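Diguanylate cyclase (Marinobacter aquaeolei VT8, PDB 3IGN) probably condenses two molecules of GTP into the second messenger cyclic di-GMP through this GGDEF domain, with magnesium as cofactor and release of diphosphate. Local coordinates at residues V43-D48 against E89-I94. Residues are numbered along the deposited sequence; the frame is centred on the assembly and turned at random.
Sequences VMFDID and EEFGII
The strand that leaves the GGDEF signature, here ending in Glu89, Glu90 and Phe91, pairs antiparallel with strand 40-47 at the heart of the domain's central sheet. Phe45 and Phe91 form a hydrogen-bonded pair: Phe91 N gives a nearly straight bond of 2.7 Å to Phe45 O, and Phe45 N returns one to Phe91 O. Val43 and Ile93 repeat the arrangement, while the longer bond from Ile47 N to Glu89 O, 3.3 Å, carries the pairing to the edge of the signature turn. With CG set between its backbone N and carbonyl carbon (chi1 67°), the Phe45 ring leans across the partner strand and receives Phe91 CB over one face, a CH-pi contact 3.6 Å from the ring centroid. The two ring planes are nearly parallel, 15° apart, but slid so far that they barely overlap. Ile47 CD1 meets the edge of the Phe91 ring, 3.8 Å from CE2, and Ile93 CD1 lies 3.7 Å from Phe45 CE2, branched and aromatic groups together lining this apolar face. On the reverse face, Gly92 lacks a side chain, and Met44 CE of the bent selenomethionine comes 4.0 Å from Gly92 CA. There Asp46 and Glu90 run side by side, pointing the same way, their carboxylate planes 50° apart; as in related cyclases, such acids probably help to hold magnesium. Asp46 OD2 also makes a salt bridge with Lys159, which probably eases the crowding of negative charge. Helix 59-74 packs on Phe45, Ile47 and Phe91, helix 100-115 on Val43 and Ile93, and helix 144-160 on Met44 and Asp46, while strands 130-136 and 82-85 flank the pair.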
loop_
_atom_site.group_PDB
_atom_site.type_symbol
_atom_site.label_atom_id
_atom_site.label_comp_id
_atom_site.label_asym_id
_atom_site.label_seq_id
_atom_site.Cartn_x
_atom_site.Cartn_y
_atom_site.Cartn_z
ATOM N N VAL A 43 3.891 4.135 -2.617
ATOM C CA VAL A 43 2.705 3.420 -3.061
ATOM C C VAL A 43 1.646 3.550 -1.974
ATOM O O VAL A 43 1.959 3.546 -0.789
ATOM C CB VAL A 43 2.988 1.918 -3.276
ATOM C CG1 VAL A 43 1.713 1.208 -3.758
ATOM C CG2 VAL A 43 4.114 1.736 -4.277
HETATM N N MSE A 44 0.396 3.709 -2.388
HETATM C CA MSE A 44 -0.719 3.798 -1.455
HETATM C C MSE A 44 -1.761 2.913 -2.109
HETATM O O MSE A 44 -2.097 3.120 -3.272
HETATM C CB MSE A 44 -1.270 5.226 -1.365
HETATM C CG MSE A 44 -0.233 6.299 -1.118
HETATM SE SE MSE A 44 -0.594 7.284 0.502
HETATM C CE MSE A 44 -0.137 5.876 1.700
ATOM N N PHE A 45 -2.237 1.895 -1.403
ATOM C CA PHE A 45 -3.245 1.032 -1.996
ATOM C C PHE A 45 -4.330 0.632 -1.013
ATOM O O PHE A 45 -4.119 0.628 0.201
ATOM C CB PHE A 45 -2.596 -0.189 -2.680
ATOM C CG PHE A 45 -1.927 -1.172 -1.748
ATOM C CD1 PHE A 45 -2.595 -2.329 -1.346
ATOM C CD2 PHE A 45 -0.604 -0.993 -1.347
ATOM C CE1 PHE A 45 -1.958 -3.297 -0.565
ATOM C CE2 PHE A 45 0.044 -1.953 -0.566
ATOM C CZ PHE A 45 -0.633 -3.109 -0.177
ATOM N N ASP A 46 -5.502 0.340 -1.570
ATOM C CA ASP A 46 -6.687 -0.033 -0.806
ATOM C C ASP A 46 -7.270 -1.332 -1.332
ATOM O O ASP A 46 -7.106 -1.675 -2.502
ATOM C CB ASP A 46 -7.779 1.033 -0.958
ATOM C CG ASP A 46 -7.487 2.297 -0.191
ATOM O OD1 ASP A 46 -6.357 2.443 0.318
ATOM O OD2 ASP A 46 -8.395 3.153 -0.105
ATOM N N ILE A 47 -7.973 -2.039 -0.459
ATOM C CA ILE A 47 -8.633 -3.274 -0.843
ATOM C C ILE A 47 -9.929 -2.816 -1.507
ATOM O O ILE A 47 -10.648 -1.995 -0.952
ATOM C CB ILE A 47 -8.963 -4.117 0.395
ATOM C CG1 ILE A 47 -7.663 -4.640 1.017
ATOM C CG2 ILE A 47 -9.903 -5.254 0.018
ATOM C CD1 ILE A 47 -7.750 -4.865 2.515
ATOM N N ASP A 48 -10.217 -3.329 -2.697
ATOM C CA ASP A 48 -11.434 -2.948 -3.411
ATOM C C ASP A 48 -12.696 -3.491 -2.753
ATOM O O ASP A 48 -12.688 -4.588 -2.195
ATOM C CB ASP A 48 -11.389 -3.449 -4.860
ATOM C CG ASP A 48 -10.369 -2.714 -5.701
ATOM O OD1 ASP A 48 -10.277 -1.483 -5.561
ATOM O OD2 ASP A 48 -9.679 -3.364 -6.509
ATOM N N GLU A 89 -8.442 -0.192 5.594
ATOM C CA GLU A 89 -8.109 -1.115 4.520
ATOM C C GLU A 89 -7.091 -0.489 3.577
ATOM O O GLU A 89 -6.938 -0.933 2.443
ATOM C CB GLU A 89 -9.349 -1.516 3.733
ATOM C CG GLU A 89 -9.809 -0.507 2.699
ATOM C CD GLU A 89 -10.829 0.444 3.222
ATOM O OE1 GLU A 89 -10.856 0.681 4.441
ATOM O OE2 GLU A 89 -11.610 0.974 2.412
ATOM N N GLU A 90 -6.387 0.530 4.063
ATOM C CA GLU A 90 -5.365 1.235 3.279
ATOM C C GLU A 90 -3.943 0.873 3.704
ATOM O O GLU A 90 -3.637 0.802 4.889
ATOM C CB GLU A 90 -5.517 2.755 3.417
ATOM C CG GLU A 90 -6.800 3.354 2.891
ATOM C CD GLU A 90 -6.595 4.784 2.420
ATOM O OE1 GLU A 90 -5.730 5.477 2.999
ATOM O OE2 GLU A 90 -7.297 5.219 1.480
ATOM N N PHE A 91 -3.070 0.676 2.720
ATOM C CA PHE A 91 -1.675 0.324 2.981
ATOM C C PHE A 91 -0.756 1.259 2.207
ATOM O O PHE A 91 -1.162 1.861 1.223
ATOM C CB PHE A 91 -1.393 -1.110 2.530
ATOM C CG PHE A 91 -2.242 -2.145 3.205
ATOM C CD1 PHE A 91 -1.727 -2.913 4.244
ATOM C CD2 PHE A 91 -3.550 -2.368 2.787
ATOM C CE1 PHE A 91 -2.504 -3.898 4.859
ATOM C CE2 PHE A 91 -4.332 -3.345 3.395
ATOM C CZ PHE A 91 -3.808 -4.112 4.431
ATOM N N GLY A 92 0.486 1.370 2.659
ATOM C CA GLY A 92 1.440 2.211 1.964
ATOM C C GLY A 92 2.771 1.487 1.910
ATOM O O GLY A 92 3.057 0.655 2.762
ATOM N N ILE A 93 3.576 1.780 0.895
ATOM C CA ILE A 93 4.898 1.169 0.787
ATOM C C ILE A 93 5.884 2.228 0.314
ATOM O O ILE A 93 5.576 2.996 -0.598
ATOM C CB ILE A 93 4.957 0.025 -0.257
ATOM C CG1 ILE A 93 3.719 -0.867 -0.181
ATOM C CG2 ILE A 93 6.188 -0.830 -0.006
ATOM C CD1 ILE A 93 3.659 -1.879 -1.316
ATOM N N ILE A 94 7.056 2.268 0.942
ATOM C CA ILE A 94 8.099 3.201 0.538
ATOM C C ILE A 94 9.026 2.340 -0.298
ATOM O O ILE A 94 9.431 1.262 0.125
ATOM C CB ILE A 94 8.896 3.752 1.739
ATOM C CG1 ILE A 94 7.971 4.526 2.672
ATOM C CG2 ILE A 94 10.025 4.675 1.248
ATOM C CD1 ILE A 94 8.628 4.955 3.989
HETATM O O HOH W 1 -12.456 -0.140 -0.200
#